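Long-range contacts in MIP07328p (Drosophila melanogaster, PDB 6FKK), which acts as a transmembrane semaphorin, a chemorepellent axon guidance cue that probably signals by binding receptors through its extracellular sema domain: residues Val301-Asn305 / Val368-His372; Glu61-Thr65 / His83-Arg87; Ser274-Gly280 / Val391-Val395. All coordinates share one frame; numbering follows the deposited sequence.

Contact 1: residues Val301-Asn305 / Val368-His372; sequences VCAFN and VPAVH
This contact lies in a blade of the sema-domain β-propeller, where the chain leaves strand 298-305 for a helical excursion and comes back before strand 377-380. Such an insertion between neighbouring strands of a blade is consistent with the extrusion known from sema domains. The returning segment 368-372 runs across the end of strand 298-305 at 101°, so the two do not pair as strands. They share one backbone hydrogen bond instead: V371 N donates to A303 O over 2.7 Å, nearly straight at 171°, with the donor tilted somewhat from the carbonyl plane. The side chain of V371 lies over the same carbonyl. With chi1 at 168° CG1 is the branch anti to the backbone N, which leaves CG2 beside N; CG2 comes to 3.6 Å from A303 O and on toward N305 N, and OD1 of N305 caps D307 N at the start of helix 306-312.

On the other flank, the F304 ring lies against the backbone of 368-370. V368 O meets it at the edge, near the ring plane and 3.5 Å from F304 CE2, while P369 O and the CA of A370 approach obliquely. One methyl of V368, CG1, rests 3.6 Å from F304 CD2. I309 of helix 306-312 touches both side chains, and the backbone of V368 bonds to R254 of strand 251-259. Strand 251-259 is also tied covalently to strand 298-305, through the disulfide C302-C257. The sulfur itself forms part of the packing surface, C302 SG lying 4.0 Å from the methyl CB of A370.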
ATOM      1  N   VAL A 301      -6.249  -0.689 -10.862  1.00 32.28           N
ATOM      2  CA  VAL A 301      -6.537  -0.376  -9.469  1.00 31.41           C
ATOM      3  C   VAL A 301      -7.726  -1.221  -9.040  1.00 50.29           C
ATOM      4  O   VAL A 301      -8.806  -1.131  -9.636  1.00 61.41           O
ATOM      5  CB  VAL A 301      -6.831   1.117  -9.260  1.00 42.30           C
ATOM      6  CG1 VAL A 301      -7.304   1.359  -7.837  1.00 31.08           C
ATOM      7  CG2 VAL A 301      -5.598   1.947  -9.561  1.00 49.63           C
ATOM      8  N   CYS A 302      -7.529  -2.043  -8.014  1.00 49.49           N
ATOM      9  CA  CYS A 302      -8.601  -2.831  -7.428  1.00 37.53           C
ATOM     10  C   CYS A 302      -8.767  -2.464  -5.962  1.00 38.02           C
ATOM     11  O   CYS A 302      -7.806  -2.091  -5.281  1.00 52.88           O
ATOM     12  CB  CYS A 302      -8.339  -4.339  -7.551  1.00 37.60           C
ATOM     13  SG  CYS A 302      -8.767  -5.082  -9.148  1.00 66.41           S
ATOM     14  N   ALA A 303     -10.001  -2.574  -5.485  1.00 33.90           N
ATOM     15  CA  ALA A 303     -10.329  -2.364  -4.083  1.00 29.92           C
ATOM     16  C   ALA A 303     -10.849  -3.668  -3.501  1.00 38.49           C
ATOM     17  O   ALA A 303     -11.577  -4.410  -4.168  1.00 54.95           O
ATOM     18  CB  ALA A 303     -11.370  -1.256  -3.911  1.00 34.72           C
ATOM     19  N   PHE A 304     -10.470  -3.948  -2.260  1.00 36.18           N
ATOM     20  CA  PHE A 304     -10.861  -5.179  -1.593  1.00 33.62           C
ATOM     21  C   PHE A 304     -11.526  -4.857  -0.265  1.00 38.26           C
ATOM     22  O   PHE A 304     -11.068  -3.978   0.471  1.00 40.19           O
ATOM     23  CB  PHE A 304      -9.655  -6.090  -1.370  1.00 29.37           C
ATOM     24  CG  PHE A 304      -9.039  -6.594  -2.641  1.00 36.55           C
ATOM     25  CD1 PHE A 304      -8.041  -5.875  -3.279  1.00 31.19           C
ATOM     26  CD2 PHE A 304      -9.457  -7.790  -3.198  1.00 32.91           C
ATOM     27  CE1 PHE A 304      -7.473  -6.340  -4.450  1.00 36.12           C
ATOM     28  CE2 PHE A 304      -8.893  -8.261  -4.365  1.00 54.48           C
ATOM     29  CZ  PHE A 304      -7.900  -7.535  -4.993  1.00 52.10           C
ATOM     30  N   ASN A 305     -12.611  -5.569   0.033  1.00 41.24           N
ATOM     31  CA  ASN A 305     -13.310  -5.403   1.299  1.00 35.28           C
ATOM     32  C   ASN A 305     -12.599  -6.210   2.379  1.00 31.26           C
ATOM     33  O   ASN A 305     -12.321  -7.399   2.194  1.00 64.88           O
ATOM     34  CB  ASN A 305     -14.768  -5.847   1.164  1.00 46.21           C
ATOM     35  CG  ASN A 305     -15.638  -5.388   2.324  1.00 51.95           C
ATOM     36  OD1 ASN A 305     -15.176  -5.269   3.460  1.00 62.97           O
ATOM     37  ND2 ASN A 305     -16.911  -5.133   2.041  1.00 59.25           N
ATOM     38  N   VAL A 368      -9.551 -13.918  -3.016  1.00 33.50           N
ATOM     39  CA  VAL A 368     -10.299 -12.767  -2.518  1.00 38.67           C
ATOM     40  C   VAL A 368     -10.860 -11.992  -3.703  1.00 39.73           C
ATOM     41  O   VAL A 368     -10.095 -11.552  -4.573  1.00 52.50           O
ATOM     42  CB  VAL A 368      -9.423 -11.863  -1.639  1.00 31.45           C
ATOM     43  CG1 VAL A 368     -10.228 -10.670  -1.146  1.00 31.08           C
ATOM     44  CG2 VAL A 368      -8.855 -12.652  -0.474  1.00 31.53           C
ATOM     45  N   PRO A 369     -12.172 -11.801  -3.783  1.00 33.57           N
ATOM     46  CA  PRO A 369     -12.742 -11.047  -4.901  1.00 46.04           C
ATOM     47  C   PRO A 369     -12.653  -9.547  -4.674  1.00 47.88           C
ATOM     48  O   PRO A 369     -12.754  -9.051  -3.550  1.00 51.62           O
ATOM     49  CB  PRO A 369     -14.202 -11.511  -4.924  1.00 35.40           C
ATOM     50  CG  PRO A 369     -14.497 -11.808  -3.490  1.00 35.23           C
ATOM     51  CD  PRO A 369     -13.214 -12.342  -2.892  1.00 45.13           C
ATOM     52  N   ALA A 370     -12.453  -8.826  -5.771  1.00 43.06           N
ATOM     53  CA  ALA A 370     -12.387  -7.376  -5.707  1.00 40.69           C
ATOM     54  C   ALA A 370     -13.784  -6.783  -5.588  1.00 49.45           C
ATOM     55  O   ALA A 370     -14.779  -7.388  -5.996  1.00 47.89           O
ATOM     56  CB  ALA A 370     -11.683  -6.812  -6.943  1.00 44.24           C
ATOM     57  N   VAL A 371     -13.849  -5.584  -5.006  1.00 42.16           N
ATOM     58  CA  VAL A 371     -15.111  -4.860  -4.947  1.00 33.29           C
ATOM     59  C   VAL A 371     -15.578  -4.562  -6.364  1.00 45.79           C
ATOM     60  O   VAL A 371     -14.788  -4.147  -7.221  1.00 46.47           O
ATOM     61  CB  VAL A 371     -14.952  -3.579  -4.115  1.00 46.37           C
ATOM     62  CG1 VAL A 371     -16.157  -2.671  -4.297  1.00 43.60           C
ATOM     63  CG2 VAL A 371     -14.769  -3.930  -2.649  1.00 55.22           C
ATOM     64  N   HIS A 372     -16.866  -4.798  -6.616  1.00 44.30           N
ATOM     65  CA  HIS A 372     -17.525  -4.700  -7.916  1.00 39.99           C
ATOM     66  C   HIS A 372     -17.093  -5.798  -8.879  1.00 38.48           C
ATOM     67  O   HIS A 372     -17.594  -5.838 -10.010  1.00 55.30           O
ATOM     68  CB  HIS A 372     -17.311  -3.336  -8.591  1.00 46.95           C
ATOM     69  CG  HIS A 372     -17.834  -2.181  -7.799  1.00 69.40           C
ATOM     70  ND1 HIS A 372     -17.291  -0.917  -7.878  1.00 70.41           N
ATOM     71  CD2 HIS A 372     -18.857  -2.096  -6.914  1.00 75.37           C
ATOM     72  CE1 HIS A 372     -17.952  -0.104  -7.074  1.00 68.46           C
ATOM     73  NE2 HIS A 372     -18.909  -0.795  -6.478  1.00 75.78           N
TER

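Contact 2: residues Glu61-Thr65 / His83-Arg87; sequences EWHST and HNYLR
W62 and N84 carry the polar part of the contact. The N84 amide stands almost upright on the indole, the two planes 83° apart, with ND2 over one face, 3.1 Å from W62 CG. CG of N84 is anti to its backbone N (chi1 -175°), which carries the amide across to the other segment. The same ND2 donates to W62 O at 3.2 Å; the bond is bent, and the donor sits well above the carbonyl plane. R110 makes a cation-pi contact with the indole. S64 OG, hydrogen-bonded to N103 OD1 and S104 OG, packs against N84 CB at 3.5 Å.

The apolar part is small: L86 CD2 comes obliquely to W62 CE3 at 4.1 Å, and L99 of strand 97-101 touches both side chains. D44 forms backbone hydrogen bonds with W62 and N84, and its OD1 also accepts N84 N, so one turn of the earlier blade holds both segments.

Strand 56-61 is last, at one edge of its four-stranded blade, and strand 86-91 opens the next sheet. Helix 66-74 lies between them, and the contact closes the step from the last strand of one blade to the first of the next, the connection by which a β-propeller is built.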
ATOM      1  N   GLU A  61      20.503  12.512  12.243  1.00 98.99           N
ATOM      2  CA  GLU A  61      21.510  11.913  11.381  1.00100.81           C
ATOM      3  C   GLU A  61      22.108  10.677  12.040  1.00 98.45           C
ATOM      4  O   GLU A  61      22.319  10.646  13.257  1.00 95.29           O
ATOM      5  CB  GLU A  61      22.615  12.920  11.042  1.00 89.63           C
ATOM      6  CG  GLU A  61      22.164  14.029  10.100  1.00 99.08           C
ATOM      7  CD  GLU A  61      23.287  14.978   9.725  1.00122.21           C
ATOM      8  OE1 GLU A  61      24.201  15.179  10.551  1.00134.08           O
ATOM      9  OE2 GLU A  61      23.257  15.521   8.599  1.00126.13           O
ATOM     10  N   TRP A  62      22.386   9.663  11.222  1.00 90.24           N
ATOM     11  CA  TRP A  62      22.868   8.376  11.712  1.00 91.72           C
ATOM     12  C   TRP A  62      23.710   7.754  10.607  1.00 99.96           C
ATOM     13  O   TRP A  62      23.175   7.366   9.565  1.00105.34           O
ATOM     14  CB  TRP A  62      21.697   7.475  12.099  1.00 89.67           C
ATOM     15  CG  TRP A  62      22.076   6.176  12.741  1.00 87.39           C
ATOM     16  CD1 TRP A  62      23.336   5.703  12.966  1.00 89.69           C
ATOM     17  CD2 TRP A  62      21.179   5.179  13.242  1.00 94.32           C
ATOM     18  NE1 TRP A  62      23.278   4.473  13.575  1.00 95.22           N
ATOM     19  CE2 TRP A  62      21.964   4.129  13.755  1.00 92.85           C
ATOM     20  CE3 TRP A  62      19.785   5.072  13.305  1.00104.10           C
ATOM     21  CZ2 TRP A  62      21.404   2.987  14.323  1.00 91.86           C
ATOM     22  CZ3 TRP A  62      19.232   3.939  13.871  1.00101.38           C
ATOM     23  CH2 TRP A  62      20.040   2.912  14.372  1.00 92.46           C
ATOM     24  N   HIS A  63      25.017   7.658  10.831  1.00 93.37           N
ATOM     25  CA  HIS A  63      25.955   7.221   9.809  1.00 95.89           C
ATOM     26  C   HIS A  63      26.578   5.884  10.182  1.00 91.43           C
ATOM     27  O   HIS A  63      26.683   5.532  11.360  1.00 98.23           O
ATOM     28  CB  HIS A  63      27.059   8.260   9.597  1.00113.14           C
ATOM     29  CG  HIS A  63      26.568   9.545   9.009  1.00116.27           C
ATOM     30  ND1 HIS A  63      26.607   9.807   7.657  1.00115.78           N
ATOM     31  CD2 HIS A  63      26.019  10.638   9.589  1.00116.89           C
ATOM     32  CE1 HIS A  63      26.108  11.008   7.429  1.00118.73           C
ATOM     33  NE2 HIS A  63      25.742  11.533   8.585  1.00119.20           N
ATOM     34  N   SER A  64      26.994   5.145   9.157  1.00 90.31           N
ATOM     35  CA  SER A  64      27.684   3.880   9.360  1.00 86.20           C
ATOM     36  C   SER A  64      29.142   4.139   9.707  1.00105.21           C
ATOM     37  O   SER A  64      29.802   4.970   9.076  1.00103.68           O
ATOM     38  CB  SER A  64      27.591   3.009   8.108  1.00 83.44           C
ATOM     39  OG  SER A  64      26.251   2.645   7.832  1.00 94.87           O
ATOM     40  N   THR A  65      29.640   3.427  10.714  1.00115.50           N
ATOM     41  CA  THR A  65      31.054   3.512  11.048  1.00116.36           C
ATOM     42  C   THR A  65      31.896   3.081   9.855  1.00112.34           C
ATOM     43  O   THR A  65      31.475   2.266   9.030  1.00112.75           O
ATOM     44  CB  THR A  65      31.373   2.631  12.256  1.00114.25           C
ATOM     45  OG1 THR A  65      31.370   1.255  11.857  1.00117.78           O
ATOM     46  CG2 THR A  65      30.335   2.833  13.348  1.00102.03           C
ATOM     47  N   HIS A  83      25.645   2.460   2.992  1.00 82.47           N
ATOM     48  CA  HIS A  83      25.192   3.586   3.792  1.00 82.97           C
ATOM     49  C   HIS A  83      24.158   3.073   4.787  1.00 82.17           C
ATOM     50  O   HIS A  83      23.871   1.875   4.853  1.00 87.29           O
ATOM     51  CB  HIS A  83      24.616   4.706   2.915  1.00 86.44           C
ATOM     52  CG  HIS A  83      25.655   5.617   2.339  1.00 99.52           C
ATOM     53  ND1 HIS A  83      26.084   6.756   2.984  1.00102.41           N
ATOM     54  CD2 HIS A  83      26.348   5.559   1.177  1.00101.70           C
ATOM     55  CE1 HIS A  83      26.997   7.361   2.245  1.00107.57           C
ATOM     56  NE2 HIS A  83      27.175   6.655   1.143  1.00105.20           N
ATOM     57  N   ASN A  84      23.593   3.988   5.566  1.00 71.58           N
ATOM     58  CA  ASN A  84      22.600   3.647   6.583  1.00 69.73           C
ATOM     59  C   ASN A  84      21.269   4.274   6.172  1.00 82.81           C
ATOM     60  O   ASN A  84      20.958   5.408   6.538  1.00 82.40           O
ATOM     61  CB  ASN A  84      23.039   4.119   7.964  1.00 73.01           C
ATOM     62  CG  ASN A  84      22.094   3.665   9.058  1.00 71.19           C
ATOM     63  OD1 ASN A  84      21.400   2.658   8.916  1.00 68.28           O
ATOM     64  ND2 ASN A  84      22.059   4.408  10.157  1.00 73.36           N
ATOM     65  N   TYR A  85      20.482   3.520   5.409  1.00 70.22           N
ATOM     66  CA  TYR A  85      19.156   3.957   4.992  1.00 69.11           C
ATOM     67  C   TYR A  85      18.163   3.598   6.090  1.00 69.07           C
ATOM     68  O   TYR A  85      17.921   2.417   6.354  1.00 82.48           O
ATOM     69  CB  TYR A  85      18.766   3.313   3.664  1.00 66.97           C
ATOM     70  CG  TYR A  85      19.669   3.687   2.510  1.00 70.21           C
ATOM     71  CD1 TYR A  85      20.825   2.965   2.243  1.00 67.01           C
ATOM     72  CD2 TYR A  85      19.365   4.763   1.687  1.00 71.36           C
ATOM     73  CE1 TYR A  85      21.654   3.306   1.191  1.00 76.28           C
ATOM     74  CE2 TYR A  85      20.187   5.111   0.631  1.00 78.64           C
ATOM     75  CZ  TYR A  85      21.330   4.381   0.388  1.00 81.45           C
ATOM     76  OH  TYR A  85      22.149   4.729  -0.662  1.00 82.20           O
ATOM     77  N   LEU A  86      17.592   4.613   6.732  1.00 60.08           N
ATOM     78  CA  LEU A  86      16.616   4.371   7.786  1.00 67.67           C
ATOM     79  C   LEU A  86      15.292   3.934   7.172  1.00 71.36           C
ATOM     80  O   LEU A  86      14.793   4.564   6.233  1.00 76.37           O
ATOM     81  CB  LEU A  86      16.425   5.624   8.642  1.00 61.07           C
ATOM     82  CG  LEU A  86      17.513   5.898   9.685  1.00 64.91           C
ATOM     83  CD1 LEU A  86      18.755   6.517   9.059  1.00 67.40           C
ATOM     84  CD2 LEU A  86      16.975   6.780  10.800  1.00 79.44           C
ATOM     85  N   ARG A  87      14.725   2.850   7.702  1.00 53.82           N
ATOM     86  CA  ARG A  87      13.560   2.230   7.086  1.00 56.97           C
ATOM     87  C   ARG A  87      12.468   1.818   8.062  1.00 51.64           C
ATOM     88  O   ARG A  87      11.414   1.361   7.609  1.00 73.41           O
ATOM     89  CB  ARG A  87      13.990   0.994   6.276  1.00 54.42           C
ATOM     90  CG  ARG A  87      14.700   1.314   4.972  1.00 54.56           C
ATOM     91  CD  ARG A  87      13.734   1.913   3.964  1.00 58.33           C
ATOM     92  NE  ARG A  87      14.371   2.188   2.680  1.00 55.34           N
ATOM     93  CZ  ARG A  87      14.861   3.371   2.327  1.00 61.31           C
ATOM     94  NH1 ARG A  87      14.791   4.397   3.164  1.00 63.57           N
ATOM     95  NH2 ARG A  87      15.420   3.528   1.135  1.00 68.00           N
TER

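Contact 3: residues Ser274-Gly280 / Val391-Val395; sequences SPIVESG and VHPQV
V277 lays its two methyl groups over V391 and P393, one branch to each. With chi1 at 169°, CG1 is anti to the backbone N and reaches P393 CB at 3.5 Å, while CG2 turns to V391 and stops 3.9 Å from its CB. Y286 of strand 282-290 packs against both valines and extends this apolar patch. Beside it, S274 OG lies at the limit of contact with V391 CG2, its polar needs met by bonds to P275 O and to the backbone N of Y286.

Further along, Q394 takes over. A bend at chi2 (-59°) folds the side chain back along the backbone of 278-280. CG passes 3.7 Å from E278 O, and NE2 comes to 3.5 Å from S279 CB. OE1 stays 3.8 Å from G280 N, and no hydrogen bond is formed there.

Strands 277-279 and 391-395 run in nearly the same direction, 19° apart, with their axes 6.4 Å from each other. They belong to different sheets: strand 265-279 pairs with strand 282-290, and strand 386-396 with strand 402-410. This is the meeting of two neighbouring propeller blades.

With no hydrogen bond directly between the segments, the seam rests on side-chain packing. Its polar tie is indirect: the carboxylate of D404 accepts S279 OG through OD2 and the backbone N of Q394 through OD1, so one acidic side chain of strand 402-410 joins both segments.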
ATOM      1  N   SER A 274      -3.020   1.027  -0.107  1.00 40.26           N
ATOM      2  CA  SER A 274      -3.364   2.161   0.727  1.00 48.52           C
ATOM      3  C   SER A 274      -3.728   1.686   2.123  1.00 49.71           C
ATOM      4  O   SER A 274      -3.977   0.496   2.339  1.00 71.63           O
ATOM      5  CB  SER A 274      -4.541   2.927   0.115  1.00 47.84           C
ATOM      6  OG  SER A 274      -5.728   2.155   0.181  1.00 41.03           O
ATOM      7  N   PRO A 275      -3.758   2.583   3.109  1.00 47.23           N
ATOM      8  CA  PRO A 275      -4.291   2.205   4.423  1.00 45.38           C
ATOM      9  C   PRO A 275      -5.754   1.808   4.311  1.00 52.74           C
ATOM     10  O   PRO A 275      -6.413   2.031   3.293  1.00 56.66           O
ATOM     11  CB  PRO A 275      -4.116   3.474   5.264  1.00 38.19           C
ATOM     12  CG  PRO A 275      -3.044   4.243   4.575  1.00 34.66           C
ATOM     13  CD  PRO A 275      -3.201   3.947   3.114  1.00 65.19           C
ATOM     14  N   ILE A 276      -6.270   1.202   5.383  1.00 51.11           N
ATOM     15  CA  ILE A 276      -7.679   0.830   5.391  1.00 43.62           C
ATOM     16  C   ILE A 276      -8.529   2.086   5.304  1.00 46.82           C
ATOM     17  O   ILE A 276      -8.392   3.012   6.114  1.00 45.22           O
ATOM     18  CB  ILE A 276      -8.021   0.007   6.640  1.00 42.28           C
ATOM     19  CG1 ILE A 276      -7.352  -1.364   6.572  1.00 34.69           C
ATOM     20  CG2 ILE A 276      -9.529  -0.157   6.766  1.00 33.30           C
ATOM     21  CD1 ILE A 276      -7.790  -2.304   7.672  1.00 53.02           C
ATOM     22  N   VAL A 277      -9.404   2.130   4.305  1.00 57.19           N
ATOM     23  CA  VAL A 277     -10.282   3.267   4.057  1.00 45.71           C
ATOM     24  C   VAL A 277     -11.671   2.936   4.581  1.00 51.42           C
ATOM     25  O   VAL A 277     -12.172   1.820   4.387  1.00 66.65           O
ATOM     26  CB  VAL A 277     -10.317   3.611   2.556  1.00 39.71           C
ATOM     27  CG1 VAL A 277     -11.417   4.610   2.257  1.00 34.18           C
ATOM     28  CG2 VAL A 277      -8.971   4.155   2.111  1.00 57.08           C
ATOM     29  N   GLU A 278     -12.294   3.899   5.255  1.00 54.42           N
ATOM     30  CA  GLU A 278     -13.640   3.733   5.796  1.00 55.85           C
ATOM     31  C   GLU A 278     -14.619   4.438   4.863  1.00 62.77           C
ATOM     32  O   GLU A 278     -14.773   5.661   4.915  1.00 83.64           O
ATOM     33  CB  GLU A 278     -13.723   4.278   7.219  1.00 54.32           C
ATOM     34  CG  GLU A 278     -12.838   3.546   8.217  1.00 61.73           C
ATOM     35  CD  GLU A 278     -13.271   2.108   8.451  1.00 92.01           C
ATOM     36  OE1 GLU A 278     -14.449   1.781   8.188  1.00109.00           O
ATOM     37  OE2 GLU A 278     -12.429   1.303   8.902  1.00 88.13           O
ATOM     38  N   SER A 279     -15.273   3.664   4.002  1.00 65.30           N
ATOM     39  CA  SER A 279     -16.269   4.179   3.065  1.00 65.32           C
ATOM     40  C   SER A 279     -17.628   3.672   3.540  1.00 68.65           C
ATOM     41  O   SER A 279     -18.047   2.563   3.202  1.00 82.67           O
ATOM     42  CB  SER A 279     -15.970   3.741   1.626  1.00 50.84           C
ATOM     43  OG  SER A 279     -14.677   4.151   1.212  1.00 60.90           O
ATOM     44  N   GLY A 280     -18.311   4.494   4.330  1.00 56.59           N
ATOM     45  CA  GLY A 280     -19.582   4.071   4.891  1.00 55.94           C
ATOM     46  C   GLY A 280     -19.388   2.940   5.881  1.00 72.44           C
ATOM     47  O   GLY A 280     -18.486   2.964   6.727  1.00 87.58           O
ATOM     48  N   VAL A 391      -6.021   7.706  -1.228  1.00 34.62           N
ATOM     49  CA  VAL A 391      -7.467   7.892  -1.279  1.00 34.81           C
ATOM     50  C   VAL A 391      -7.868   9.050  -0.376  1.00 37.80           C
ATOM     51  O   VAL A 391      -7.403   9.147   0.765  1.00 55.02           O
ATOM     52  CB  VAL A 391      -8.220   6.613  -0.859  1.00 45.75           C
ATOM     53  CG1 VAL A 391      -9.723   6.846  -0.892  1.00 34.30           C
ATOM     54  CG2 VAL A 391      -7.843   5.449  -1.753  1.00 42.44           C
ATOM     55  N   HIS A 392      -8.737   9.928  -0.894  1.00 54.28           N
ATOM     56  CA  HIS A 392      -9.469  10.894  -0.084  1.00 53.38           C
ATOM     57  C   HIS A 392     -10.886  10.363   0.077  1.00 58.54           C
ATOM     58  O   HIS A 392     -11.703  10.499  -0.847  1.00 61.62           O
ATOM     59  CB  HIS A 392      -9.479  12.279  -0.739  1.00 53.00           C
ATOM     60  CG  HIS A 392     -10.142  13.340   0.087  1.00 58.70           C
ATOM     61  ND1 HIS A 392     -10.278  14.642  -0.346  1.00 47.56           N
ATOM     62  CD2 HIS A 392     -10.705  13.294   1.319  1.00 54.45           C
ATOM     63  CE1 HIS A 392     -10.895  15.352   0.583  1.00 52.39           C
ATOM     64  NE2 HIS A 392     -11.165  14.557   1.603  1.00 61.54           N
ATOM     65  N   PRO A 393     -11.228   9.752   1.206  1.00 47.58           N
ATOM     66  CA  PRO A 393     -12.492   9.020   1.295  1.00 55.05           C
ATOM     67  C   PRO A 393     -13.685   9.910   1.599  1.00 58.67           C
ATOM     68  O   PRO A 393     -13.589  10.914   2.311  1.00 58.28           O
ATOM     69  CB  PRO A 393     -12.241   8.041   2.447  1.00 56.91           C
ATOM     70  CG  PRO A 393     -11.277   8.758   3.323  1.00 57.70           C
ATOM     71  CD  PRO A 393     -10.392   9.566   2.404  1.00 42.43           C
ATOM     72  N   GLN A 394     -14.825   9.515   1.029  1.00 58.16           N
ATOM     73  CA  GLN A 394     -16.137  10.060   1.380  1.00 50.19           C
ATOM     74  C   GLN A 394     -16.203  11.572   1.169  1.00 58.87           C
ATOM     75  O   GLN A 394     -16.594  12.332   2.058  1.00 74.12           O
ATOM     76  CB  GLN A 394     -16.515   9.684   2.813  1.00 62.44           C
ATOM     77  CG  GLN A 394     -16.680   8.183   3.030  1.00 47.80           C
ATOM     78  CD  GLN A 394     -17.752   7.574   2.140  1.00 53.32           C
ATOM     79  OE1 GLN A 394     -18.947   7.676   2.428  1.00 58.80           O
ATOM     80  NE2 GLN A 394     -17.330   6.938   1.053  1.00 51.56           N
ATOM     81  N   VAL A 395     -15.822  12.006  -0.028  1.00 51.41           N
ATOM     82  CA  VAL A 395     -15.995  13.401  -0.417  1.00 44.88           C
ATOM     83  C   VAL A 395     -17.458  13.614  -0.786  1.00 62.36           C
ATOM     84  O   VAL A 395     -17.993  12.931  -1.665  1.00 77.09           O
ATOM     85  CB  VAL A 395     -15.067  13.769  -1.581  1.00 44.33           C
ATOM     86  CG1 VAL A 395     -15.309  15.203  -2.018  1.00 46.39           C
ATOM     87  CG2 VAL A 395     -13.617  13.568  -1.178  1.00 45.88           C
TER

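In the fold
All three contacts fall within the sema domain; contact 1 is within a blade, contacts 2 and 3 between successive blades. Contacts 1 and 3 are close, centres 14 Å and nearest atoms about 7 Å apart, and both reach the same mixed sheet. Along the chain, contact 1 is nested inside the loop closed by contact 3: the insertion lies within one blade, and the chain goes on to the next. Contact 2 closes earlier in sequence and lies on the opposite side of the chain's centre, 38 Å from contact 1 and 35 Å from contact 3 between centres. The side chains of P369 and H63 are about 6 Å and 8 Å from N-acetylglucosamine residues of separate glycans.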